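PDB 2G9D: succinylglutamate desuccinylase from Vibrio cholerae, which probably hydrolyses N-succinyl-L-glutamate to succinate and glutamate with one zinc ion per subunit, the last step of arginine degradation by the AST pathway. Local coordinates for residues N55-C60 and R138-N143; D74-D79 and L239-L244; P86-C91 and I245-P250. All coordinates share one frame; numbering follows the deposited sequence.

Interaction 1: residues N55-C60 and R138-N143; sequences NMVISC and RQFFAN
V57 and F140 carry the apolar part of this contact. V57 CG2 sits over one face of the F140 ring, 4.2 Å from the ring centroid and 20° off its normal, which makes a CH-pi contact. It lies nearer the rim than the middle of the ring. CG1 takes the position anti to the backbone N (chi1 168°), and this leaves CG2 as the branch that meets the ring. The same methyl also approaches F141 CZ at 4.3 Å. N55 adds its CB, which comes obliquely to F140 CE2 at 3.6 Å.

Two strand carbonyls meet the rings. M56 O approaches F140 CZ obliquely at 3.6 Å. N55 O lies near the plane of the F141 ring, at its edge, with CE1 3.6 Å away. The two segments share no hydrogen bond.

The phenylalanines reach the strand differently. F140 closes helix 125-140, and its CB points at the strand. With CG opposite the backbone N (chi1 -170°), the ring extends that way. F141 has already left the helix. Its CB points past the strand, but the ring end swings nearer. F140 CD2 lies over a face of the F141 ring. R90 makes a cation-pi contact with F140 and bonds to F140 O.

N55 and V57 face the end of helix 125-140, while M56 and I58 turn to helices 68-81 and 235-246. Strand 55-60 lies between parallel strands 90-94 and 149-157 and leads to H63 and E66, predicted zinc ligands. Such a helix-covered central strand is typical of the alpha/beta catalytic domain of zinc-carboxypeptidase-like enzymes.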
ATOM      1  N   ASN A  55     -15.506  -2.819   5.416  1.00 53.30           N
ATOM      2  CA  ASN A  55     -15.465  -1.765   4.418  1.00 51.87           C
ATOM      3  C   ASN A  55     -14.000  -1.562   4.173  1.00 49.65           C
ATOM      4  O   ASN A  55     -13.299  -0.913   4.949  1.00 47.53           O
ATOM      5  CB  ASN A  55     -16.115  -0.505   4.958  1.00 55.45           C
ATOM      6  CG  ASN A  55     -17.593  -0.698   5.218  1.00 57.32           C
ATOM      7  OD1 ASN A  55     -18.353  -1.016   4.301  1.00 58.38           O
ATOM      8  ND2 ASN A  55     -18.007  -0.527   6.472  1.00 57.14           N
HETATM    9  N   MSE A  56     -13.554  -2.166   3.083  1.00 48.55           N
HETATM   10  CA  MSE A  56     -12.165  -2.155   2.694  1.00 47.59           C
HETATM   11  C   MSE A  56     -11.896  -1.221   1.544  1.00 44.45           C
HETATM   12  O   MSE A  56     -12.722  -1.069   0.652  1.00 40.51           O
HETATM   13  CB  MSE A  56     -11.731  -3.572   2.299  1.00 50.76           C
HETATM   14  CG  MSE A  56     -12.187  -4.660   3.255  1.00 55.72           C
HETATM   15 SE   MSE A  56     -11.680  -6.443   2.664  1.00 67.98          SE
HETATM   16  CE  MSE A  56     -12.232  -6.319   0.802  1.00 65.61           C
ATOM     17  N   VAL A  57     -10.723  -0.596   1.587  1.00 43.30           N
ATOM     18  CA  VAL A  57     -10.282   0.306   0.539  1.00 41.56           C
ATOM     19  C   VAL A  57      -8.976  -0.249   0.004  1.00 40.89           C
ATOM     20  O   VAL A  57      -7.927  -0.075   0.609  1.00 42.77           O
ATOM     21  CB  VAL A  57     -10.080   1.763   1.056  1.00 40.45           C
ATOM     22  CG1 VAL A  57      -9.353   2.587   0.023  1.00 38.26           C
ATOM     23  CG2 VAL A  57     -11.446   2.400   1.333  1.00 39.68           C
ATOM     24  N   ILE A  58      -9.073  -0.968  -1.109  1.00 39.79           N
ATOM     25  CA  ILE A  58      -7.919  -1.559  -1.780  1.00 37.07           C
ATOM     26  C   ILE A  58      -7.554  -0.508  -2.814  1.00 36.40           C
ATOM     27  O   ILE A  58      -8.358  -0.194  -3.669  1.00 37.47           O
ATOM     28  CB  ILE A  58      -8.297  -2.896  -2.503  1.00 36.00           C
ATOM     29  CG1 ILE A  58      -8.615  -3.986  -1.478  1.00 33.47           C
ATOM     30  CG2 ILE A  58      -7.148  -3.377  -3.375  1.00 32.66           C
ATOM     31  CD1 ILE A  58      -9.899  -3.789  -0.755  1.00 34.16           C
ATOM     32  N   SER A  59      -6.364   0.066  -2.726  1.00 36.34           N
ATOM     33  CA  SER A  59      -5.989   1.091  -3.694  1.00 35.83           C
ATOM     34  C   SER A  59      -4.687   0.782  -4.399  1.00 36.82           C
ATOM     35  O   SER A  59      -3.783   0.151  -3.826  1.00 36.49           O
ATOM     36  CB  SER A  59      -5.898   2.472  -3.023  1.00 34.74           C
ATOM     37  OG  SER A  59      -4.980   2.487  -1.949  1.00 31.94           O
ATOM     38  N   CYS A  60      -4.606   1.199  -5.659  1.00 36.72           N
ATOM     39  CA  CYS A  60      -3.387   0.987  -6.414  1.00 38.51           C
ATOM     40  C   CYS A  60      -3.076   2.195  -7.272  1.00 36.66           C
ATOM     41  O   CYS A  60      -3.930   3.058  -7.510  1.00 31.73           O
ATOM     42  CB  CYS A  60      -3.462  -0.286  -7.272  1.00 40.02           C
ATOM     43  SG  CYS A  60      -4.524  -0.171  -8.710  1.00 46.40           S
ATOM     44  N   ARG A 138     -13.737  10.027   3.033  1.00 61.66           N
ATOM     45  CA  ARG A 138     -14.776  10.651   3.853  1.00 62.59           C
ATOM     46  C   ARG A 138     -16.147  10.124   3.429  1.00 62.10           C
ATOM     47  O   ARG A 138     -16.928   9.673   4.266  1.00 61.44           O
ATOM     48  CB  ARG A 138     -14.709  12.174   3.692  1.00 64.50           C
ATOM     49  CG  ARG A 138     -15.527  12.988   4.689  1.00 65.81           C
ATOM     50  CD  ARG A 138     -16.952  13.250   4.186  1.00 69.10           C
ATOM     51  NE  ARG A 138     -16.988  14.036   2.949  1.00 69.83           N
ATOM     52  CZ  ARG A 138     -18.103  14.502   2.383  1.00 69.14           C
ATOM     53  NH1 ARG A 138     -18.036  15.204   1.255  1.00 68.70           N
ATOM     54  NH2 ARG A 138     -19.283  14.274   2.947  1.00 67.61           N
ATOM     55  N   GLN A 139     -16.424  10.169   2.126  1.00 60.85           N
ATOM     56  CA  GLN A 139     -17.695   9.697   1.583  1.00 60.62           C
ATOM     57  C   GLN A 139     -17.896   8.203   1.806  1.00 60.05           C
ATOM     58  O   GLN A 139     -19.009   7.747   2.048  1.00 60.77           O
ATOM     59  CB  GLN A 139     -17.772   9.966   0.080  1.00 62.19           C
ATOM     60  CG  GLN A 139     -18.205  11.371  -0.341  1.00 66.17           C
ATOM     61  CD  GLN A 139     -19.731  11.546  -0.391  1.00 68.89           C
ATOM     62  OE1 GLN A 139     -20.454  10.678  -0.902  1.00 69.56           O
ATOM     63  NE2 GLN A 139     -20.219  12.678   0.124  1.00 68.23           N
ATOM     64  N   PHE A 140     -16.813   7.442   1.717  1.00 59.30           N
ATOM     65  CA  PHE A 140     -16.877   5.995   1.873  1.00 57.69           C
ATOM     66  C   PHE A 140     -17.146   5.560   3.302  1.00 57.15           C
ATOM     67  O   PHE A 140     -18.125   4.884   3.562  1.00 57.37           O
ATOM     68  CB  PHE A 140     -15.572   5.370   1.388  1.00 56.22           C
ATOM     69  CG  PHE A 140     -15.609   3.876   1.287  1.00 54.94           C
ATOM     70  CD1 PHE A 140     -15.975   3.258   0.099  1.00 54.52           C
ATOM     71  CD2 PHE A 140     -15.245   3.080   2.368  1.00 54.38           C
ATOM     72  CE1 PHE A 140     -15.975   1.871  -0.014  1.00 52.89           C
ATOM     73  CE2 PHE A 140     -15.243   1.701   2.262  1.00 53.05           C
ATOM     74  CZ  PHE A 140     -15.608   1.096   1.065  1.00 52.37           C
ATOM     75  N   PHE A 141     -16.274   5.944   4.228  1.00 57.63           N
ATOM     76  CA  PHE A 141     -16.449   5.551   5.623  1.00 59.67           C
ATOM     77  C   PHE A 141     -17.622   6.230   6.295  1.00 59.97           C
ATOM     78  O   PHE A 141     -17.557   6.557   7.475  1.00 60.40           O
ATOM     79  CB  PHE A 141     -15.173   5.827   6.440  1.00 60.37           C
ATOM     80  CG  PHE A 141     -14.053   4.861   6.162  1.00 60.32           C
ATOM     81  CD1 PHE A 141     -14.284   3.494   6.154  1.00 60.61           C
ATOM     82  CD2 PHE A 141     -12.775   5.323   5.886  1.00 61.23           C
ATOM     83  CE1 PHE A 141     -13.257   2.602   5.864  1.00 62.44           C
ATOM     84  CE2 PHE A 141     -11.735   4.440   5.596  1.00 61.85           C
ATOM     85  CZ  PHE A 141     -11.975   3.078   5.584  1.00 61.81           C
ATOM     86  N   ALA A 142     -18.700   6.423   5.552  1.00 61.63           N
ATOM     87  CA  ALA A 142     -19.875   7.081   6.100  1.00 63.74           C
ATOM     88  C   ALA A 142     -20.833   6.128   6.817  1.00 65.06           C
ATOM     89  O   ALA A 142     -21.284   5.115   6.254  1.00 63.08           O
ATOM     90  CB  ALA A 142     -20.611   7.826   4.998  1.00 65.70           C
ATOM     91  N   ASN A 143     -21.142   6.487   8.063  1.00 65.97           N
ATOM     92  CA  ASN A 143     -22.041   5.714   8.908  1.00 66.30           C
ATOM     93  C   ASN A 143     -21.485   4.337   9.215  1.00 65.93           C
ATOM     94  O   ASN A 143     -22.181   3.485   9.765  1.00 67.01           O
ATOM     95  CB  ASN A 143     -23.414   5.585   8.239  1.00 67.02           C
ATOM     96  CG  ASN A 143     -24.229   6.853   8.347  1.00 66.24           C
ATOM     97  OD1 ASN A 143     -24.497   7.523   7.350  1.00 65.99           O
ATOM     98  ND2 ASN A 143     -24.620   7.196   9.569  1.00 64.85           N
TER

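Interaction 2: residues D74-D79 and L239-L244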
ATOM      1  N   ASP A  74      -6.908  -5.287 -11.527  1.00 58.04           N
ATOM      2  CA  ASP A  74      -7.629  -5.291 -12.783  1.00 57.33           C
ATOM      3  C   ASP A  74      -8.361  -6.604 -13.006  1.00 56.79           C
ATOM      4  O   ASP A  74      -9.488  -6.610 -13.498  1.00 57.12           O
ATOM      5  CB  ASP A  74      -6.667  -5.020 -13.930  1.00 58.32           C
ATOM      6  CG  ASP A  74      -7.377  -4.845 -15.250  1.00 60.17           C
ATOM      7  OD1 ASP A  74      -8.464  -4.214 -15.257  1.00 59.75           O
ATOM      8  OD2 ASP A  74      -6.836  -5.323 -16.278  1.00 60.65           O
ATOM      9  N   LYS A  75      -7.732  -7.713 -12.628  1.00 56.62           N
ATOM     10  CA  LYS A  75      -8.343  -9.027 -12.806  1.00 57.74           C
ATOM     11  C   LYS A  75      -9.447  -9.344 -11.781  1.00 57.62           C
ATOM     12  O   LYS A  75     -10.466  -9.950 -12.122  1.00 57.71           O
ATOM     13  CB  LYS A  75      -7.259 -10.107 -12.762  1.00 58.06           C
ATOM     14  CG  LYS A  75      -7.692 -11.467 -13.310  1.00 57.71           C
ATOM     15  CD  LYS A  75      -6.569 -12.495 -13.151  1.00 57.28           C
ATOM     16  CE  LYS A  75      -5.301 -12.100 -13.911  1.00 55.89           C
ATOM     17  NZ  LYS A  75      -4.197 -13.073 -13.682  1.00 55.35           N
ATOM     18  N   TRP A  76      -9.240  -8.939 -10.531  1.00 57.01           N
ATOM     19  CA  TRP A  76     -10.227  -9.173  -9.483  1.00 56.51           C
ATOM     20  C   TRP A  76     -11.575  -8.614  -9.901  1.00 58.15           C
ATOM     21  O   TRP A  76     -12.621  -9.219  -9.667  1.00 57.81           O
ATOM     22  CB  TRP A  76      -9.815  -8.488  -8.188  1.00 54.67           C
ATOM     23  CG  TRP A  76      -8.497  -8.915  -7.678  1.00 53.04           C
ATOM     24  CD1 TRP A  76      -7.892 -10.119  -7.882  1.00 51.74           C
ATOM     25  CD2 TRP A  76      -7.637  -8.167  -6.810  1.00 51.33           C
ATOM     26  NE1 TRP A  76      -6.706 -10.170  -7.195  1.00 52.28           N
ATOM     27  CE2 TRP A  76      -6.521  -8.982  -6.534  1.00 51.28           C
ATOM     28  CE3 TRP A  76      -7.699  -6.882  -6.245  1.00 49.15           C
ATOM     29  CZ2 TRP A  76      -5.478  -8.564  -5.708  1.00 50.18           C
ATOM     30  CZ3 TRP A  76      -6.667  -6.463  -5.426  1.00 48.80           C
ATOM     31  CH2 TRP A  76      -5.564  -7.301  -5.170  1.00 50.99           C
ATOM     32  N   ILE A  77     -11.533  -7.425 -10.493  1.00 60.11           N
ATOM     33  CA  ILE A  77     -12.729  -6.760 -10.966  1.00 60.37           C
ATOM     34  C   ILE A  77     -13.373  -7.661 -11.986  1.00 60.61           C
ATOM     35  O   ILE A  77     -14.520  -8.066 -11.818  1.00 61.83           O
ATOM     36  CB  ILE A  77     -12.390  -5.424 -11.639  1.00 61.08           C
ATOM     37  CG1 ILE A  77     -11.888  -4.436 -10.585  1.00 63.27           C
ATOM     38  CG2 ILE A  77     -13.617  -4.865 -12.346  1.00 61.04           C
ATOM     39  CD1 ILE A  77     -12.860  -4.249  -9.430  1.00 64.84           C
ATOM     40  N   ASP A  78     -12.625  -7.978 -13.041  1.00 59.58           N
ATOM     41  CA  ASP A  78     -13.134  -8.837 -14.099  1.00 58.90           C
ATOM     42  C   ASP A  78     -13.966  -9.969 -13.519  1.00 59.29           C
ATOM     43  O   ASP A  78     -15.126 -10.150 -13.894  1.00 58.96           O
ATOM     44  CB  ASP A  78     -11.989  -9.443 -14.921  1.00 59.46           C
ATOM     45  CG  ASP A  78     -11.355  -8.451 -15.882  1.00 59.39           C
ATOM     46  OD1 ASP A  78     -12.087  -7.776 -16.636  1.00 59.47           O
ATOM     47  OD2 ASP A  78     -10.109  -8.361 -15.898  1.00 58.63           O
ATOM     48  N   ASP A  79     -13.375 -10.712 -12.586  1.00 59.00           N
ATOM     49  CA  ASP A  79     -14.038 -11.858 -11.976  1.00 58.24           C
ATOM     50  C   ASP A  79     -15.176 -11.561 -11.016  1.00 58.23           C
ATOM     51  O   ASP A  79     -15.885 -12.471 -10.596  1.00 58.80           O
ATOM     52  CB  ASP A  79     -12.999 -12.743 -11.301  1.00 57.02           C
ATOM     53  CG  ASP A  79     -11.884 -13.100 -12.240  1.00 58.80           C
ATOM     54  OD1 ASP A  79     -12.203 -13.347 -13.425  1.00 58.74           O
ATOM     55  OD2 ASP A  79     -10.710 -13.127 -11.810  1.00 58.39           O
ATOM     56  N   LEU A 239      -4.335 -14.731  -4.111  1.00 38.36           N
ATOM     57  CA  LEU A 239      -5.327 -15.633  -3.549  1.00 39.29           C
ATOM     58  C   LEU A 239      -5.838 -15.010  -2.255  1.00 38.79           C
ATOM     59  O   LEU A 239      -7.037 -14.936  -2.011  1.00 36.94           O
ATOM     60  CB  LEU A 239      -4.713 -17.012  -3.263  1.00 39.52           C
ATOM     61  CG  LEU A 239      -5.100 -18.160  -4.208  1.00 40.70           C
ATOM     62  CD1 LEU A 239      -4.746 -17.802  -5.637  1.00 41.00           C
ATOM     63  CD2 LEU A 239      -4.377 -19.434  -3.798  1.00 41.68           C
ATOM     64  N   ALA A 240      -4.913 -14.532  -1.438  1.00 40.41           N
ATOM     65  CA  ALA A 240      -5.267 -13.931  -0.163  1.00 41.36           C
ATOM     66  C   ALA A 240      -6.334 -12.861  -0.292  1.00 40.90           C
ATOM     67  O   ALA A 240      -7.334 -12.910   0.420  1.00 40.35           O
ATOM     68  CB  ALA A 240      -4.025 -13.348   0.505  1.00 42.56           C
HETATM   69  N   MSE A 241      -6.111 -11.896  -1.182  1.00 40.21           N
HETATM   70  CA  MSE A 241      -7.050 -10.804  -1.385  1.00 40.59           C
HETATM   71  C   MSE A 241      -8.425 -11.339  -1.701  1.00 39.10           C
HETATM   72  O   MSE A 241      -9.422 -10.927  -1.105  1.00 36.18           O
HETATM   73  CB  MSE A 241      -6.589  -9.912  -2.532  1.00 47.71           C
HETATM   74  CG  MSE A 241      -7.439  -8.662  -2.718  1.00 57.48           C
HETATM   75 SE   MSE A 241      -7.491  -7.590  -1.063  1.00 75.15          SE
HETATM   76  CE  MSE A 241      -5.631  -6.969  -1.075  1.00 68.53           C
ATOM     77  N   ARG A 242      -8.466 -12.267  -2.653  1.00 38.00           N
ATOM     78  CA  ARG A 242      -9.712 -12.882  -3.075  1.00 35.85           C
ATOM     79  C   ARG A 242     -10.440 -13.461  -1.894  1.00 36.15           C
ATOM     80  O   ARG A 242     -11.647 -13.323  -1.786  1.00 37.49           O
ATOM     81  CB  ARG A 242      -9.440 -13.962  -4.113  1.00 36.08           C
ATOM     82  CG  ARG A 242      -8.960 -13.387  -5.414  1.00 36.78           C
ATOM     83  CD  ARG A 242      -8.284 -14.407  -6.290  1.00 35.37           C
ATOM     84  NE  ARG A 242      -7.914 -13.813  -7.579  1.00 38.22           N
ATOM     85  CZ  ARG A 242      -8.781 -13.369  -8.497  1.00 39.28           C
ATOM     86  NH1 ARG A 242     -10.093 -13.440  -8.295  1.00 38.09           N
ATOM     87  NH2 ARG A 242      -8.339 -12.845  -9.631  1.00 40.34           N
ATOM     88  N   ASP A 243      -9.710 -14.101  -0.991  1.00 36.99           N
ATOM     89  CA  ASP A 243     -10.348 -14.671   0.184  1.00 37.48           C
ATOM     90  C   ASP A 243     -10.828 -13.511   1.074  1.00 38.53           C
ATOM     91  O   ASP A 243     -11.883 -13.585   1.712  1.00 37.00           O
ATOM     92  CB  ASP A 243      -9.360 -15.572   0.935  1.00 38.08           C
ATOM     93  CG  ASP A 243      -8.730 -16.638   0.036  1.00 38.07           C
ATOM     94  OD1 ASP A 243      -9.449 -17.516  -0.480  1.00 37.74           O
ATOM     95  OD2 ASP A 243      -7.501 -16.599  -0.165  1.00 39.87           O
ATOM     96  N   LEU A 244     -10.066 -12.420   1.066  1.00 39.59           N
ATOM     97  CA  LEU A 244     -10.391 -11.244   1.864  1.00 40.02           C
ATOM     98  C   LEU A 244     -11.692 -10.575   1.458  1.00 42.14           C
ATOM     99  O   LEU A 244     -12.443 -10.112   2.322  1.00 41.58           O
ATOM    100  CB  LEU A 244      -9.268 -10.209   1.793  1.00 37.55           C
ATOM    101  CG  LEU A 244      -9.441  -9.055   2.795  1.00 37.02           C
ATOM    102  CD1 LEU A 244      -9.388  -9.584   4.243  1.00 31.31           C
ATOM    103  CD2 LEU A 244      -8.362  -7.998   2.553  1.00 36.47           C
TER
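R242 NH2 donates a hydrogen bond to D79 OD2 at 3.2 Å, with an N-H...O angle of 145°, and the pair forms a salt bridge. The acceptor is tilted somewhat from the guanidinium plane. The other guanidinium nitrogens are held too: NE by a salt bridge to D238, NH1 by a hydrogen bond to Q85. D238 also bonds W76 NE1, so one carboxylate steadies both the arginine and the indole.

W76 stands upright against R242. Their planes are 89° apart, and W76 CD1 meets the guanidinium face, 3.3 Å from R242 NH2, so the charge lies beside the ring.

Helices 68-81 and 235-246 lie side by side on one face of the central strands of the alpha/beta catalytic domain. Their local axes approach to 11.4 Å, at 43° to each other. W76 and M241 both touch I58 of strand 55-60.

M241 covers one face of the indole. Its CG lies 3.5 Å from the centroid of the six-membered ring, in a CH-pi contact. A bend at chi2 brings SE obliquely to the same ring, 5.0 Å from its centroid, a Met-aromatic contact. K75 is at the exposed margin, where its CD approaches R242 NH2 at 4.0 Å.

Interaction 3: residues P86-C91 and I245-P250; sequences PVAERC and ISRHKP
E89 and R247 meet where helix 235-246 ends against the loop that runs into strand 90-94. R247 is the first residue to leave the helix. Its positive phi of 57° is a left-handed backbone conformation, which turns the chain away from the helix. The contact is therefore a helix C-terminus packed on the approach to a strand of the alpha/beta catalytic domain. It lies away from the predicted zinc site.

The side chains of E89 and R247 run at about a right angle to each other. The carboxylate flanks the base of the arginine, with OE1 near CB and CG. Its exact placement is doubtful, because E89 OE2 comes too close to I245 O in the model. As modelled, E89 OE1 lies well out of the guanidinium plane, 4.0 Å from R247 NE. This long salt bridge is one of charges alone, since no N-H points at the oxygen. Both groups have weak, long ion-pair partners as well: K54 for E89, and D50 for R247.

A88 points its CB at the helix end, where it lies 3.5 Å from R247 CB. The same methyl lies 3.5 Å from S246 O. I245 is buried beside the loop, and its CG1 comes to 4.1 Å from P86 O. It also packs on M56 of strand 55-60 and on I80 of helix 68-81.

P86 and H248 mark the outer margin. Their side chains are also nearly perpendicular, and P86 CG comes obliquely to H248 NE2 at 4.0 Å. P86 CG also approaches S246 CB at 4.1 Å. The S246 hydroxyl is hydrogen-bonded to the carbonyls of R242 and D243, and its OG sits 3.4 Å above the H248 ring plane, over the ring centre.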
ATOM      1  N   PRO A  86     -16.699 -14.286  -6.137  1.00 43.54           N
ATOM      2  CA  PRO A  86     -17.781 -13.824  -5.251  1.00 42.44           C
ATOM      3  C   PRO A  86     -17.411 -12.614  -4.379  1.00 42.69           C
ATOM      4  O   PRO A  86     -16.229 -12.347  -4.153  1.00 43.23           O
ATOM      5  CB  PRO A  86     -18.087 -15.061  -4.412  1.00 42.43           C
ATOM      6  CG  PRO A  86     -16.767 -15.798  -4.381  1.00 43.58           C
ATOM      7  CD  PRO A  86     -16.267 -15.655  -5.796  1.00 42.95           C
ATOM      8  N   VAL A  87     -18.417 -11.889  -3.882  1.00 43.74           N
ATOM      9  CA  VAL A  87     -18.182 -10.706  -3.033  1.00 43.72           C
ATOM     10  C   VAL A  87     -18.757 -10.917  -1.654  1.00 44.75           C
ATOM     11  O   VAL A  87     -19.560 -11.816  -1.461  1.00 45.93           O
ATOM     12  CB  VAL A  87     -18.853  -9.432  -3.585  1.00 42.36           C
ATOM     13  CG1 VAL A  87     -18.516  -8.248  -2.689  1.00 41.17           C
ATOM     14  CG2 VAL A  87     -18.404  -9.172  -5.012  1.00 42.52           C
ATOM     15  N   ALA A  88     -18.368 -10.078  -0.700  1.00 46.12           N
ATOM     16  CA  ALA A  88     -18.864 -10.212   0.668  1.00 47.90           C
ATOM     17  C   ALA A  88     -18.377  -9.069   1.533  1.00 50.22           C
ATOM     18  O   ALA A  88     -18.415  -9.143   2.764  1.00 49.99           O
ATOM     19  CB  ALA A  88     -18.393 -11.526   1.265  1.00 45.78           C
ATOM     20  N   GLU A  89     -17.915  -8.007   0.890  1.00 52.38           N
ATOM     21  CA  GLU A  89     -17.401  -6.881   1.638  1.00 54.82           C
ATOM     22  C   GLU A  89     -17.408  -5.607   0.838  1.00 55.99           C
ATOM     23  O   GLU A  89     -16.778  -5.524  -0.223  1.00 56.43           O
ATOM     24  CB  GLU A  89     -15.966  -7.157   2.104  1.00 56.80           C
ATOM     25  CG  GLU A  89     -15.857  -7.861   3.448  1.00 58.86           C
ATOM     26  CD  GLU A  89     -15.615  -9.344   3.316  1.00 59.34           C
ATOM     27  OE1 GLU A  89     -15.577 -10.025   4.364  1.00 59.33           O
ATOM     28  OE2 GLU A  89     -15.458  -9.819   2.169  1.00 59.32           O
ATOM     29  N   ARG A  90     -18.108  -4.607   1.365  1.00 55.60           N
ATOM     30  CA  ARG A  90     -18.187  -3.303   0.719  1.00 54.72           C
ATOM     31  C   ARG A  90     -16.757  -2.758   0.503  1.00 54.58           C
ATOM     32  O   ARG A  90     -16.093  -2.332   1.454  1.00 55.05           O
ATOM     33  CB  ARG A  90     -18.997  -2.353   1.604  1.00 52.04           C
ATOM     34  CG  ARG A  90     -19.423  -1.110   0.901  1.00 51.07           C
ATOM     35  CD  ARG A  90     -19.378   0.083   1.815  1.00 49.11           C
ATOM     36  NE  ARG A  90     -19.341   1.295   1.012  1.00 52.09           N
ATOM     37  CZ  ARG A  90     -19.386   2.522   1.505  1.00 54.11           C
ATOM     38  NH1 ARG A  90     -19.468   2.706   2.814  1.00 57.34           N
ATOM     39  NH2 ARG A  90     -19.359   3.568   0.686  1.00 55.85           N
ATOM     40  N   CYS A  91     -16.281  -2.780  -0.736  1.00 54.11           N
ATOM     41  CA  CYS A  91     -14.934  -2.293  -1.015  1.00 54.55           C
ATOM     42  C   CYS A  91     -14.807  -1.335  -2.206  1.00 53.72           C
ATOM     43  O   CYS A  91     -15.407  -1.528  -3.269  1.00 51.77           O
ATOM     44  CB  CYS A  91     -13.977  -3.479  -1.193  1.00 55.83           C
ATOM     45  SG  CYS A  91     -14.390  -4.557  -2.580  1.00 55.01           S
ATOM     46  N   ILE A 245     -11.966 -10.500   0.154  1.00 44.55           N
ATOM     47  CA  ILE A 245     -13.213  -9.867  -0.268  1.00 46.76           C
ATOM     48  C   ILE A 245     -14.376 -10.873  -0.307  1.00 48.16           C
ATOM     49  O   ILE A 245     -15.535 -10.494  -0.116  1.00 46.83           O
ATOM     50  CB  ILE A 245     -13.078  -9.114  -1.647  1.00 46.46           C
ATOM     51  CG1 ILE A 245     -13.090 -10.080  -2.813  1.00 46.38           C
ATOM     52  CG2 ILE A 245     -11.786  -8.322  -1.700  1.00 46.34           C
ATOM     53  CD1 ILE A 245     -12.936  -9.364  -4.138  1.00 47.73           C
ATOM     54  N   SER A 246     -14.050 -12.154  -0.509  1.00 48.97           N
ATOM     55  CA  SER A 246     -15.048 -13.229  -0.552  1.00 49.67           C
ATOM     56  C   SER A 246     -15.437 -13.655   0.862  1.00 49.99           C
ATOM     57  O   SER A 246     -16.422 -14.365   1.051  1.00 48.44           O
ATOM     58  CB  SER A 246     -14.495 -14.447  -1.289  1.00 50.24           C
ATOM     59  OG  SER A 246     -13.544 -15.113  -0.472  1.00 51.84           O
ATOM     60  N   ARG A 247     -14.644 -13.230   1.844  1.00 52.52           N
ATOM     61  CA  ARG A 247     -14.892 -13.523   3.255  1.00 55.33           C
ATOM     62  C   ARG A 247     -14.984 -15.015   3.551  1.00 58.16           C
ATOM     63  O   ARG A 247     -15.454 -15.413   4.619  1.00 58.00           O
ATOM     64  CB  ARG A 247     -16.183 -12.837   3.696  1.00 55.17           C
ATOM     65  CG  ARG A 247     -16.533 -12.961   5.173  1.00 55.47           C
ATOM     66  CD  ARG A 247     -18.051 -12.930   5.339  1.00 57.12           C
ATOM     67  NE  ARG A 247     -18.573 -11.876   6.211  1.00 56.58           N
ATOM     68  CZ  ARG A 247     -18.451 -11.860   7.535  1.00 57.41           C
ATOM     69  NH1 ARG A 247     -18.976 -10.862   8.236  1.00 57.08           N
ATOM     70  NH2 ARG A 247     -17.796 -12.831   8.160  1.00 57.36           N
ATOM     71  N   HIS A 248     -14.555 -15.852   2.616  1.00 60.26           N
ATOM     72  CA  HIS A 248     -14.637 -17.263   2.896  1.00 62.41           C
ATOM     73  C   HIS A 248     -13.334 -18.023   2.821  1.00 64.81           C
ATOM     74  O   HIS A 248     -12.269 -17.469   2.515  1.00 63.48           O
ATOM     75  CB  HIS A 248     -15.691 -17.947   2.017  1.00 64.04           C
ATOM     76  CG  HIS A 248     -15.301 -18.087   0.574  1.00 66.30           C
ATOM     77  ND1 HIS A 248     -14.017 -18.392   0.163  1.00 66.16           N
ATOM     78  CD2 HIS A 248     -16.052 -18.033  -0.552  1.00 65.77           C
ATOM     79  CE1 HIS A 248     -13.998 -18.519  -1.152  1.00 65.03           C
ATOM     80  NE2 HIS A 248     -15.219 -18.307  -1.610  1.00 65.00           N
ATOM     81  N   LYS A 249     -13.476 -19.311   3.132  1.00 68.10           N
ATOM     82  CA  LYS A 249     -12.418 -20.303   3.195  1.00 70.97           C
ATOM     83  C   LYS A 249     -11.005 -19.917   2.819  1.00 71.42           C
ATOM     84  O   LYS A 249     -10.683 -19.740   1.639  1.00 72.72           O
ATOM     85  CB  LYS A 249     -12.810 -21.566   2.398  1.00 72.46           C
ATOM     86  CG  LYS A 249     -11.796 -22.745   2.527  1.00 75.31           C
ATOM     87  CD  LYS A 249     -11.635 -23.197   3.996  1.00 78.16           C
ATOM     88  CE  LYS A 249     -10.779 -24.457   4.171  1.00 79.23           C
ATOM     89  NZ  LYS A 249     -10.775 -24.913   5.602  1.00 79.42           N
ATOM     90  N   PRO A 250     -10.149 -19.754   3.833  1.00 70.91           N
ATOM     91  CA  PRO A 250      -8.744 -19.409   3.597  1.00 71.30           C
ATOM     92  C   PRO A 250      -8.174 -20.788   3.233  1.00 71.32           C
ATOM     93  O   PRO A 250      -7.795 -21.565   4.119  1.00 71.65           O
ATOM     94  CB  PRO A 250      -8.286 -18.906   4.961  1.00 71.29           C
ATOM     95  CG  PRO A 250      -9.137 -19.712   5.914  1.00 72.25           C
ATOM     96  CD  PRO A 250     -10.496 -19.668   5.261  1.00 70.73           C
TER

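In the fold
Interactions 1 and 2 lie on different faces of strand 55-60. M56 and I58, on the face turned away from helix 125-140, touch L244, W76 and M241 of interaction 2. Interactions 2 and 3 use successive parts of helix 235-246, and their centres are about 9 Å apart. Strand 90-94, which neighbours strand 55-60, ties interaction 3 to interaction 1: the R90 side chain reaches F140, and its backbone pairs with that of M56. Interaction 1 is buried and mainly aromatic and aliphatic. Interaction 2 is mostly buried but adds a salt bridge. Interaction 3 is partly exposed, with looser charge pairing at its surface.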